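Local coordinates for 2-dehydro-3-deoxy-d-gluconate/2-dehydro-3-deoxy-phosphogluconate aldolase (Picrophilus torridus, PDB 4UXD), which belongs to the dihydrodipicolinate synthetase family of aldolases, enzymes built on a (beta/alpha)8 barrel with extra C-terminal helices, at residues 45-48 with 49-53; 80-83 with 84-88; 271-274 with 275-279; 284-287 with 288-292; 68-71 with 72-76. One frame throughout, in Å; residues are numbered along the deposited sequence.

Interaction 1 of 5, residues 45-48 with 49-53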
# COMPACT_ATOMS: atom_id res chain seq x y z
N ASN A 45 3.81 -36.14 19.83
CA ASN A 45 3.92 -36.14 21.28
C ASN A 45 3.78 -34.72 21.85
O ASN A 45 3.05 -34.51 22.84
CB ASN A 45 5.24 -36.76 21.71
CG ASN A 45 5.24 -37.14 23.18
OD1 ASN A 45 4.24 -37.64 23.71
ND2 ASN A 45 6.35 -36.89 23.85
N ALA A 46 4.46 -33.75 21.25
CA ALA A 46 4.32 -32.35 21.68
C ALA A 46 2.90 -31.83 21.43
O ALA A 46 2.36 -31.09 22.25
CB ALA A 46 5.33 -31.47 20.98
N THR A 47 2.30 -32.23 20.32
CA THR A 47 0.91 -31.87 20.03
C THR A 47 0.00 -32.30 21.18
O THR A 47 -0.99 -31.65 21.48
CB THR A 47 0.43 -32.52 18.71
OG1 THR A 47 1.28 -32.12 17.65
CG2 THR A 47 -1.00 -32.11 18.38
N ASN A 48 0.35 -33.41 21.83
CA ASN A 48 -0.41 -33.90 22.97
C ASN A 48 -0.14 -33.02 24.20
O ASN A 48 -1.04 -32.66 24.94
CB ASN A 48 -0.07 -35.36 23.27
CG ASN A 48 -1.15 -36.06 24.07
OD1 ASN A 48 -1.10 -36.10 25.30
ND2 ASN A 48 -2.14 -36.61 23.37
N ILE A 49 1.13 -32.68 24.39
CA ILE A 49 1.51 -31.81 25.48
C ILE A 49 0.72 -30.52 25.40
O ILE A 49 0.28 -29.99 26.41
CB ILE A 49 3.02 -31.53 25.45
CG1 ILE A 49 3.76 -32.78 25.95
CG2 ILE A 49 3.38 -30.32 26.31
CD1 ILE A 49 5.22 -32.86 25.55
N LEU A 50 0.50 -30.07 24.17
CA LEU A 50 -0.21 -28.83 23.88
C LEU A 50 -1.71 -28.95 24.14
O LEU A 50 -2.32 -28.07 24.76
CB LEU A 50 0.04 -28.41 22.43
CG LEU A 50 -0.80 -27.22 21.93
CD1 LEU A 50 -0.58 -26.01 22.83
CD2 LEU A 50 -0.46 -26.88 20.48
N ILE A 51 -2.30 -30.01 23.61
CA ILE A 51 -3.70 -30.31 23.84
C ILE A 51 -4.02 -30.39 25.33
O ILE A 51 -5.09 -29.97 25.77
CB ILE A 51 -4.10 -31.65 23.18
CG1 ILE A 51 -4.11 -31.50 21.67
CG2 ILE A 51 -5.47 -32.12 23.65
CD1 ILE A 51 -4.04 -32.80 20.93
N LYS A 52 -3.09 -30.92 26.12
CA LYS A 52 -3.34 -31.09 27.55
C LYS A 52 -3.15 -29.76 28.29
O LYS A 52 -3.79 -29.53 29.32
CB LYS A 52 -2.42 -32.17 28.14
CG LYS A 52 -2.73 -33.59 27.65
CD LYS A 52 -4.19 -33.99 27.87
CE LYS A 52 -4.37 -35.51 27.91
NZ LYS A 52 -4.05 -36.21 26.63
N TYR A 53 -2.29 -28.89 27.75
CA TYR A 53 -2.20 -27.52 28.25
C TYR A 53 -3.46 -26.70 27.94
O TYR A 53 -3.91 -25.90 28.76
CB TYR A 53 -1.01 -26.80 27.65
CG TYR A 53 -0.96 -25.34 28.05
CD1 TYR A 53 -0.47 -24.97 29.30
CD2 TYR A 53 -1.43 -24.34 27.20
CE1 TYR A 53 -0.42 -23.65 29.69
CE2 TYR A 53 -1.38 -23.00 27.58
CZ TYR A 53 -0.88 -22.66 28.83
OH TYR A 53 -0.84 -21.34 29.23
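Lys52 folds back over Asn48, one turn earlier on helix 44-56, the crossover helix of the beta-alpha-beta unit that joins strands 27-31 and 61-63 of the barrel. From its root, Lys52 CB lies 3.5 Å from Asn48 O, the carbonyl that also accepts Lys52 N in the i to i+4 backbone bond. CG sits beside the backbone N (chi1 -68°) and stays over the same carbonyl, with Lys52 CG 3.3 Å from Asn48 O. Bends at chi2 and chi4 then curl the chain round, and at the tip Lys52 NZ hydrogen-bonds to Asn48 OD1 at 3.2 Å. The approach is from the flank of the amide: the C=O...N angle is 112°, and the donor is tilted 28° from the carbonyl plane.

On an adjoining flank, Thr47 OG1 hydrogen-bonds to Asp43 O, while the methyl side of Thr47 and Ile51 pack against Phe85 of helix 76-88. The same i to i+4 spacing brings Thr47 CG2 to 4.0 Å from Ile51 CD1, and Ile51 CG1 lies 3.1 Å from Thr47 O.

Interaction 2 of 5, residues 80-83 with 84-88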
# COMPACT_ATOMS: atom_id res chain seq x y z
N LYS A 80 -4.53 -33.87 6.96
CA LYS A 80 -5.55 -34.85 7.32
C LYS A 80 -5.11 -35.58 8.58
O LYS A 80 -5.89 -35.76 9.51
CB LYS A 80 -5.78 -35.84 6.20
CG LYS A 80 -6.56 -35.33 5.03
CD LYS A 80 -6.78 -36.48 4.04
CE LYS A 80 -7.05 -35.99 2.64
NZ LYS A 80 -6.95 -37.10 1.66
N ASP A 81 -3.84 -35.97 8.60
CA ASP A 81 -3.33 -36.75 9.72
C ASP A 81 -3.40 -35.95 11.01
O ASP A 81 -3.82 -36.48 12.04
CB ASP A 81 -1.89 -37.22 9.44
CG ASP A 81 -1.84 -38.35 8.40
OD1 ASP A 81 -2.87 -39.03 8.16
OD2 ASP A 81 -0.75 -38.55 7.82
N PHE A 82 -3.05 -34.67 10.96
CA PHE A 82 -3.05 -33.83 12.17
C PHE A 82 -4.46 -33.59 12.72
O PHE A 82 -4.68 -33.64 13.93
CB PHE A 82 -2.36 -32.51 11.87
CG PHE A 82 -2.10 -31.66 13.07
CD1 PHE A 82 -1.03 -31.92 13.91
CD2 PHE A 82 -2.90 -30.56 13.34
CE1 PHE A 82 -0.78 -31.12 15.01
CE2 PHE A 82 -2.65 -29.75 14.43
CZ PHE A 82 -1.58 -30.03 15.26
N LEU A 83 -5.42 -33.33 11.84
CA LEU A 83 -6.81 -33.17 12.26
C LEU A 83 -7.29 -34.46 12.96
O LEU A 83 -8.04 -34.41 13.92
CB LEU A 83 -7.71 -32.84 11.07
CG LEU A 83 -7.43 -31.55 10.30
CD1 LEU A 83 -8.52 -31.31 9.27
CD2 LEU A 83 -7.29 -30.34 11.22
N LYS A 84 -6.84 -35.61 12.46
CA LYS A 84 -7.21 -36.86 13.07
C LYS A 84 -6.63 -36.96 14.48
O LYS A 84 -7.33 -37.31 15.43
CB LYS A 84 -6.74 -38.04 12.21
CG LYS A 84 -7.67 -39.25 12.25
CD LYS A 84 -7.17 -40.37 11.37
CE LYS A 84 -5.95 -41.06 11.97
NZ LYS A 84 -5.51 -42.25 11.20
N PHE A 85 -5.35 -36.65 14.63
CA PHE A 85 -4.71 -36.78 15.92
C PHE A 85 -5.44 -35.92 16.93
O PHE A 85 -5.86 -36.41 17.98
CB PHE A 85 -3.24 -36.38 15.85
CG PHE A 85 -2.50 -36.51 17.16
CD1 PHE A 85 -2.02 -37.74 17.59
CD2 PHE A 85 -2.28 -35.40 17.96
CE1 PHE A 85 -1.33 -37.86 18.81
CE2 PHE A 85 -1.59 -35.51 19.17
CZ PHE A 85 -1.12 -36.75 19.59
N VAL A 86 -5.63 -34.66 16.59
CA VAL A 86 -6.26 -33.71 17.49
C VAL A 86 -7.68 -34.16 17.84
O VAL A 86 -8.09 -34.06 19.00
CB VAL A 86 -6.28 -32.31 16.86
CG1 VAL A 86 -7.10 -31.34 17.68
CG2 VAL A 86 -4.85 -31.83 16.69
N ARG A 87 -8.41 -34.66 16.85
CA ARG A 87 -9.77 -35.15 17.08
C ARG A 87 -9.76 -36.37 17.97
O ARG A 87 -10.71 -36.61 18.71
CB ARG A 87 -10.49 -35.46 15.76
CG ARG A 87 -11.80 -36.28 15.90
CD ARG A 87 -13.00 -35.51 16.50
NE ARG A 87 -12.75 -34.97 17.84
CZ ARG A 87 -13.48 -34.02 18.42
NH1 ARG A 87 -14.53 -33.50 17.79
NH2 ARG A 87 -13.16 -33.58 19.62
N GLU A 88 -8.67 -37.14 17.92
CA GLU A 88 -8.60 -38.40 18.64
C GLU A 88 -7.98 -38.28 20.03
O GLU A 88 -7.96 -39.26 20.78
CB GLU A 88 -7.82 -39.43 17.83
CG GLU A 88 -8.63 -40.13 16.78
CD GLU A 88 -7.80 -41.11 15.99
OE1 GLU A 88 -6.59 -41.24 16.28
OE2 GLU A 88 -8.37 -41.75 15.08
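Val86 sets one methyl on the face of the Phe82 ring, the two side chains crossing at a slant. The evidence for a CH-pi contact is direct: Val86 CG2 stands 4.0 Å from the centroid of the Phe82 ring, 21° off its normal. It is displaced toward the rim, with Phe82 CE2 the nearest ring atom at 3.8 Å from Val86 CG2. Two torsions create the overlap. Phe82 CG is anti to its backbone N (chi1 -171°), which carries the ring along the flank of the helix toward the next turn; Val86 keeps CG2 beside its own N, facing back, where it also lies 3.3 Å from Phe82 O.

This is an i to i+4 pair on helix 76-88, one of the outer helices of the beta/alpha barrel, and the backbone bond beneath it is almost straight: Val86 N donates to Phe82 O with an N-H...O angle of 177°. Phe82 faces inward, touching Thr34, Ile42 and Thr47. Phe85, its CG likewise anti to N, points another way and meets the ring of Tyr44, the two planes steeply inclined.

Leu83 packs on Pro64, and polar chains lie on other flanks. Lys84 CB rests 3.3 Å from Asp81 O, yet the charged ends do not meet, Asp81 OD1 being 5.2 Å from Lys84 NZ. Arg87 CB sits 3.2 Å from Leu83 O before its chain bends off to a salt bridge with Glu119 and to the carbonyls of Gly117, Ser90 and Lys92.

Interaction 3 of 5, residues 271-274 with 275-279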
# COMPACT_ATOMS: atom_id res chain seq x y z
N ALA A 271 7.99 -16.88 16.79
CA ALA A 271 8.11 -16.62 18.22
C ALA A 271 7.12 -17.46 19.04
O ALA A 271 7.44 -17.83 20.17
CB ALA A 271 7.89 -15.15 18.50
N TYR A 272 5.95 -17.74 18.48
CA TYR A 272 4.94 -18.56 19.15
C TYR A 272 5.47 -19.96 19.38
O TYR A 272 5.21 -20.58 20.41
CB TYR A 272 3.64 -18.63 18.34
CG TYR A 272 2.84 -17.34 18.34
CD1 TYR A 272 3.27 -16.23 17.59
CD2 TYR A 272 1.67 -17.22 19.07
CE1 TYR A 272 2.54 -15.05 17.59
CE2 TYR A 272 0.94 -16.04 19.07
CZ TYR A 272 1.38 -14.96 18.33
OH TYR A 272 0.66 -13.80 18.33
N TYR A 273 6.23 -20.44 18.40
CA TYR A 273 6.78 -21.77 18.45
C TYR A 273 7.88 -21.82 19.51
O TYR A 273 7.85 -22.68 20.38
CB TYR A 273 7.26 -22.20 17.05
CG TYR A 273 6.09 -22.62 16.17
CD1 TYR A 273 5.24 -21.68 15.61
CD2 TYR A 273 5.82 -23.96 15.94
CE1 TYR A 273 4.15 -22.07 14.83
CE2 TYR A 273 4.74 -24.35 15.17
CZ TYR A 273 3.91 -23.41 14.61
OH TYR A 273 2.84 -23.81 13.84
N GLU A 274 8.84 -20.90 19.46
CA GLU A 274 9.88 -20.89 20.47
C GLU A 274 9.26 -20.81 21.87
O GLU A 274 9.66 -21.54 22.78
CB GLU A 274 10.83 -19.71 20.25
CG GLU A 274 12.04 -19.72 21.18
CD GLU A 274 13.11 -18.72 20.76
OE1 GLU A 274 13.02 -18.19 19.63
OE2 GLU A 274 14.04 -18.46 21.56
N TYR A 275 8.27 -19.94 22.02
CA TYR A 275 7.71 -19.66 23.32
C TYR A 275 7.09 -20.93 23.87
O TYR A 275 7.18 -21.21 25.06
CB TYR A 275 6.67 -18.54 23.24
CG TYR A 275 6.45 -17.80 24.54
CD1 TYR A 275 5.84 -18.43 25.62
CD2 TYR A 275 6.84 -16.48 24.68
CE1 TYR A 275 5.63 -17.76 26.81
CE2 TYR A 275 6.63 -15.80 25.87
CZ TYR A 275 6.03 -16.44 26.93
OH TYR A 275 5.82 -15.77 28.12
N PHE A 276 6.48 -21.70 22.98
CA PHE A 276 5.89 -22.97 23.37
C PHE A 276 6.97 -24.01 23.69
O PHE A 276 6.82 -24.84 24.58
CB PHE A 276 4.98 -23.50 22.27
CG PHE A 276 4.47 -24.88 22.55
CD1 PHE A 276 3.39 -25.06 23.40
CD2 PHE A 276 5.08 -26.00 21.99
CE1 PHE A 276 2.91 -26.34 23.67
CE2 PHE A 276 4.61 -27.27 22.27
CZ PHE A 276 3.53 -27.44 23.11
N TYR A 277 8.06 -23.97 22.93
CA TYR A 277 9.11 -24.96 23.06
C TYR A 277 9.84 -24.78 24.39
O TYR A 277 10.07 -25.75 25.11
CB TYR A 277 10.08 -24.85 21.89
CG TYR A 277 9.54 -25.31 20.55
CD1 TYR A 277 8.49 -26.21 20.46
CD2 TYR A 277 10.08 -24.82 19.37
CE1 TYR A 277 8.01 -26.63 19.24
CE2 TYR A 277 9.60 -25.23 18.15
CZ TYR A 277 8.56 -26.13 18.08
OH TYR A 277 8.09 -26.53 16.85
N LYS A 278 10.20 -23.54 24.69
CA LYS A 278 10.93 -23.22 25.90
C LYS A 278 10.10 -23.51 27.15
O LYS A 278 10.63 -23.99 28.16
CB LYS A 278 11.37 -21.75 25.89
CG LYS A 278 12.58 -21.45 25.00
CD LYS A 278 13.12 -20.05 25.26
CE LYS A 278 14.48 -19.80 24.59
NZ LYS A 278 15.63 -20.47 25.28
N LYS A 279 8.81 -23.24 27.07
CA LYS A 279 7.93 -23.35 28.22
C LYS A 279 7.80 -24.80 28.67
O LYS A 279 7.83 -25.09 29.86
CB LYS A 279 6.55 -22.77 27.92
CG LYS A 279 5.48 -23.32 28.84
CD LYS A 279 4.34 -22.37 29.09
CE LYS A 279 3.90 -22.46 30.54
NZ LYS A 279 2.43 -22.41 30.70
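Glu274 O receives Lys278 N at 2.8 Å with an N-H...O angle of 173°, a short and nearly linear backbone bond. Above it the two side chains run side by side, pointing the same way. Their contact is through methylene rather than charge: Glu274 OE2 touches Lys278 CE at 3.3 Å, whereas Glu274 OE2 and Lys278 NZ stay 4.5 Å apart, beyond a salt bridge. The buried carboxylate accepts hydrogen bonds from backbone instead, OE1 from Gly294 N and OE2 from Ile295 N, and OE2 has a long, weak ion pair with Arg292.

Tyr273 O has a double role toward Tyr277. It accepts Tyr277 N at 2.9 Å and lies over one face of the Tyr277 ring, 3.1 Å above its plane and displaced toward the rim. Tyr277 CG beside its own N (chi1 -70°) lays the ring back across that carbonyl. At the far end Tyr277 OH comes in the plane of the Tyr273 ring to its edge, 3.5 Å from Tyr273 CD2. Both hydroxyls are held: Tyr273 OH by Thr34 N and Thr68 O, Tyr277 OH by Gly285 O and Leu36 N. The pattern is that of i to i+4 pairing on an alpha-helix, here 270-279, among the C-terminal helices that this family adds after its barrel.

Interaction 4 of 5, residues 284-287 with 288-292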
# COMPACT_ATOMS: atom_id res chain seq x y z
N GLY A 284 12.14 -28.28 19.86
CA GLY A 284 11.28 -28.19 18.70
C GLY A 284 11.90 -27.47 17.53
O GLY A 284 12.83 -26.67 17.70
N GLY A 285 11.39 -27.73 16.33
CA GLY A 285 11.99 -27.22 15.12
C GLY A 285 11.10 -26.37 14.23
O GLY A 285 9.99 -25.98 14.60
N TYR A 286 11.62 -26.09 13.04
CA TYR A 286 11.05 -25.11 12.16
C TYR A 286 11.15 -25.55 10.71
O TYR A 286 12.25 -25.62 10.17
CB TYR A 286 11.76 -23.77 12.35
CG TYR A 286 11.73 -23.25 13.76
CD1 TYR A 286 12.60 -23.74 14.72
CD2 TYR A 286 10.83 -22.26 14.13
CE1 TYR A 286 12.57 -23.29 16.01
CE2 TYR A 286 10.79 -21.79 15.43
CZ TYR A 286 11.68 -22.31 16.36
OH TYR A 286 11.67 -21.85 17.65
N ARG A 287 10.02 -25.85 10.08
CA ARG A 287 9.99 -26.11 8.65
C ARG A 287 10.17 -24.79 7.90
O ARG A 287 9.34 -23.88 8.05
CB ARG A 287 8.67 -26.78 8.23
CG ARG A 287 8.60 -27.11 6.72
CD ARG A 287 7.34 -27.92 6.34
NE ARG A 287 7.31 -29.24 6.99
CZ ARG A 287 6.46 -30.21 6.66
NH1 ARG A 287 5.58 -30.05 5.69
NH2 ARG A 287 6.51 -31.37 7.31
N PRO A 288 11.25 -24.67 7.12
CA PRO A 288 11.37 -23.49 6.25
C PRO A 288 10.06 -23.24 5.50
O PRO A 288 9.43 -24.21 5.07
CB PRO A 288 12.49 -23.88 5.29
CG PRO A 288 13.34 -24.83 6.07
CD PRO A 288 12.43 -25.55 7.02
N PRO A 289 9.65 -21.97 5.34
CA PRO A 289 10.36 -20.71 5.65
C PRO A 289 10.39 -20.29 7.13
O PRO A 289 10.96 -19.25 7.43
CB PRO A 289 9.58 -19.67 4.84
CG PRO A 289 8.17 -20.19 4.83
CD PRO A 289 8.28 -21.71 4.86
N MET A 290 9.77 -21.04 8.03
CA MET A 290 9.96 -20.79 9.46
C MET A 290 11.45 -20.81 9.77
O MET A 290 12.24 -21.43 9.05
CB MET A 290 9.26 -21.85 10.33
CG MET A 290 7.77 -22.00 10.13
SD MET A 290 7.10 -23.47 10.94
CE MET A 290 6.87 -22.92 12.62
N TYR A 291 11.85 -20.14 10.85
CA TYR A 291 13.21 -20.25 11.34
C TYR A 291 13.28 -19.81 12.81
O TYR A 291 12.42 -19.07 13.28
CB TYR A 291 14.16 -19.44 10.47
CG TYR A 291 13.95 -17.95 10.54
CD1 TYR A 291 13.06 -17.30 9.70
CD2 TYR A 291 14.67 -17.18 11.44
CE1 TYR A 291 12.89 -15.93 9.76
CE2 TYR A 291 14.51 -15.82 11.51
CZ TYR A 291 13.62 -15.19 10.68
OH TYR A 291 13.47 -13.83 10.75
N ARG A 292 14.28 -20.30 13.54
CA ARG A 292 14.43 -19.95 14.96
C ARG A 292 14.74 -18.46 15.11
O ARG A 292 15.47 -17.88 14.31
CB ARG A 292 15.51 -20.82 15.62
CG ARG A 292 16.23 -20.23 16.86
CD ARG A 292 15.47 -20.42 18.18
NE ARG A 292 16.37 -20.97 19.20
CZ ARG A 292 17.03 -20.26 20.11
NH1 ARG A 292 16.90 -18.94 20.18
NH2 ARG A 292 17.82 -20.88 20.98
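One face of the Tyr286 ring lies on the backbone of Tyr291 and Arg292: Arg292 N stands 3.8 Å above the Tyr286 ring plane over its centre, and Tyr291 C also lies over this face, nearer the rim. Met290 CB comes to the edge, near the ring plane, and packs 3.7 Å from Tyr286 CB. The chain can return under the ring because residues 287-290 form a type VI beta-turn, with a cis peptide before Pro289, in the loop after helix 270-279. The backbone angles of Pro289 (-79/-1) fit the VIa form. The bond closing the turn, Met290 N to Arg287 O at 2.9 Å, is weak, its N-H...O angle only 129°.

Met290 folds over the same carbonyl, Met290 CG being 3.2 Å from Arg287 O. Arg292 approaches the far end of the tyrosine, Arg292 CB 3.9 Å from Tyr286 CE1, but its guanidinium is poorly ordered and its angle to the ring carries little weight. Tyr286 also touches Tyr273 and Glu274 of helix 270-279.

Arg287, the first residue of the turn, sends its chain outward, Arg287 CG lying 3.4 Å from Pro288 O; its guanidinium forms a salt bridge with Glu78 and hydrogen-bonds to Gly40 O and Tyr73 O. The turn meets the second subunit, where Asn132 of that subunit hydrogen-bonds to Tyr291 OH. Pro289 O lies in the plane of the Tyr291 ring, at its edge, 3.7 Å from Tyr291 CD1.

Interaction 5 of 5, residues 68-71 with 72-76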
# COMPACT_ATOMS: atom_id res chain seq x y z
N THR A 68 -1.79 -19.54 12.49
CA THR A 68 -0.83 -19.78 13.55
C THR A 68 -0.22 -21.16 13.39
O THR A 68 0.96 -21.36 13.71
CB THR A 68 -1.50 -19.67 14.93
OG1 THR A 68 -2.00 -18.34 15.11
CG2 THR A 68 -0.52 -19.98 16.04
N GLY A 69 -1.01 -22.10 12.88
CA GLY A 69 -0.55 -23.46 12.65
C GLY A 69 0.19 -23.66 11.34
O GLY A 69 0.49 -24.80 10.96
N VAL A 70 0.50 -22.54 10.68
CA VAL A 70 1.14 -22.48 9.37
C VAL A 70 0.72 -23.61 8.43
O VAL A 70 1.55 -24.24 7.78
CB VAL A 70 2.71 -22.44 9.50
CG1 VAL A 70 3.16 -21.09 10.05
CG2 VAL A 70 3.27 -23.53 10.36
N PHE A 71 -0.59 -23.80 8.30
CA PHE A 71 -1.17 -24.90 7.52
C PHE A 71 -0.66 -25.00 6.07
O PHE A 71 -0.52 -26.12 5.58
CB PHE A 71 -2.72 -24.81 7.53
CG PHE A 71 -3.29 -23.66 6.74
CD1 PHE A 71 -3.52 -22.43 7.35
CD2 PHE A 71 -3.60 -23.81 5.40
CE1 PHE A 71 -4.01 -21.38 6.63
CE2 PHE A 71 -4.10 -22.76 4.68
CZ PHE A 71 -4.30 -21.53 5.30
N PRO A 72 -0.38 -23.87 5.38
CA PRO A 72 0.03 -24.09 3.99
C PRO A 72 1.45 -24.65 3.82
O PRO A 72 1.85 -24.97 2.71
CB PRO A 72 -0.07 -22.70 3.37
CG PRO A 72 0.16 -21.79 4.47
CD PRO A 72 -0.47 -22.43 5.68
N TYR A 73 2.20 -24.74 4.91
CA TYR A 73 3.54 -25.31 4.81
C TYR A 73 3.45 -26.84 4.77
O TYR A 73 4.42 -27.50 4.46
CB TYR A 73 4.43 -24.85 5.97
CG TYR A 73 4.70 -23.36 6.04
CD1 TYR A 73 4.37 -22.52 4.97
CD2 TYR A 73 5.27 -22.78 7.16
CE1 TYR A 73 4.60 -21.15 5.02
CE2 TYR A 73 5.52 -21.40 7.22
CZ TYR A 73 5.17 -20.59 6.14
OH TYR A 73 5.41 -19.22 6.19
N PHE A 74 2.27 -27.39 5.06
CA PHE A 74 2.09 -28.84 5.17
C PHE A 74 1.36 -29.41 3.97
O PHE A 74 0.63 -28.71 3.26
CB PHE A 74 1.33 -29.19 6.45
CG PHE A 74 2.01 -28.73 7.71
CD1 PHE A 74 3.09 -29.41 8.21
CD2 PHE A 74 1.57 -27.60 8.37
CE1 PHE A 74 3.72 -28.98 9.36
CE2 PHE A 74 2.20 -27.16 9.52
CZ PHE A 74 3.27 -27.84 10.01
N THR A 75 1.56 -30.71 3.76
CA THR A 75 0.86 -31.44 2.71
C THR A 75 -0.59 -31.67 3.09
O THR A 75 -0.95 -31.62 4.26
CB THR A 75 1.50 -32.83 2.44
OG1 THR A 75 1.33 -33.66 3.59
CG2 THR A 75 2.96 -32.70 2.11
N LEU A 76 -1.41 -31.95 2.09
CA LEU A 76 -2.76 -32.40 2.35
C LEU A 76 -2.77 -33.64 3.26
O LEU A 76 -3.58 -33.74 4.18
CB LEU A 76 -3.45 -32.72 1.03
CG LEU A 76 -4.95 -32.98 1.09
CD1 LEU A 76 -5.72 -31.76 1.60
CD2 LEU A 76 -5.43 -33.41 -0.29
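Val70 packs on Tyr73, and Phe71 on Pro72, around a short 3-10 turn in the loop that leads from strand 61-63 to helix 76-88 of the barrel. In the first shell Val70 CB touches Tyr73 CD2 at 3.5 Å, and Val70 CG2 reaches Phe74 CE2 at 3.9 Å. Pro72 CD sits over one face of the Phe71 ring, 3.4 Å from its centroid and 16° off the normal, a CH-pi contact. Phe71 CG placed between the backbone N and the carbonyl carbon (chi1 70°) folds the ring back over the proline. The Phe74 ring presents its edge to a carbonyl, Gly69 O lying in its plane 3.3 Å from Phe74 CE2.

Two successive i to i+3 bonds position this shell: Tyr73 N to Val70 O at 3.0 Å and Phe74 N to Phe71 O at 3.1 Å. In each the donor stands above the carbonyl plane, as far as 53° out of it at Phe71 O. Val70 enters the turn with a positive phi.

Farther out, the second subunit covers the turn: Tyr128 of that subunit meets the Phe71 ring edge-to-face. Tyr73 O also accepts a hydrogen bond from Ser102 OG of the second subunit. Beyond the turn Thr75 takes the N-cap position of helix 76-88, its OG1 accepting a hydrogen bond from Glu78 N.

In the fold
Interactions 1, 2 and 3 are i to i+4 contacts within helices; 4 and 5 are loop turns closed by i to i+3 bonds, the one in 4 weak. Helix 44-56 lies between the other two: Thr47 CG2 meets Phe85 CE2 at 3.5 Å, and Leu50 CD1 meets Phe276 CE1 at 3.6 Å. Interactions 1 and 2 are apolar inward and polar at the surface, and 4 is partly buried, whereas 3 and 5 are largely buried. Tyrosine hydroxyls of interaction 3 tie it to both loops. An arginine of interaction 4 reaches the turn of interaction 5, and these two alone of the five touch the second subunit.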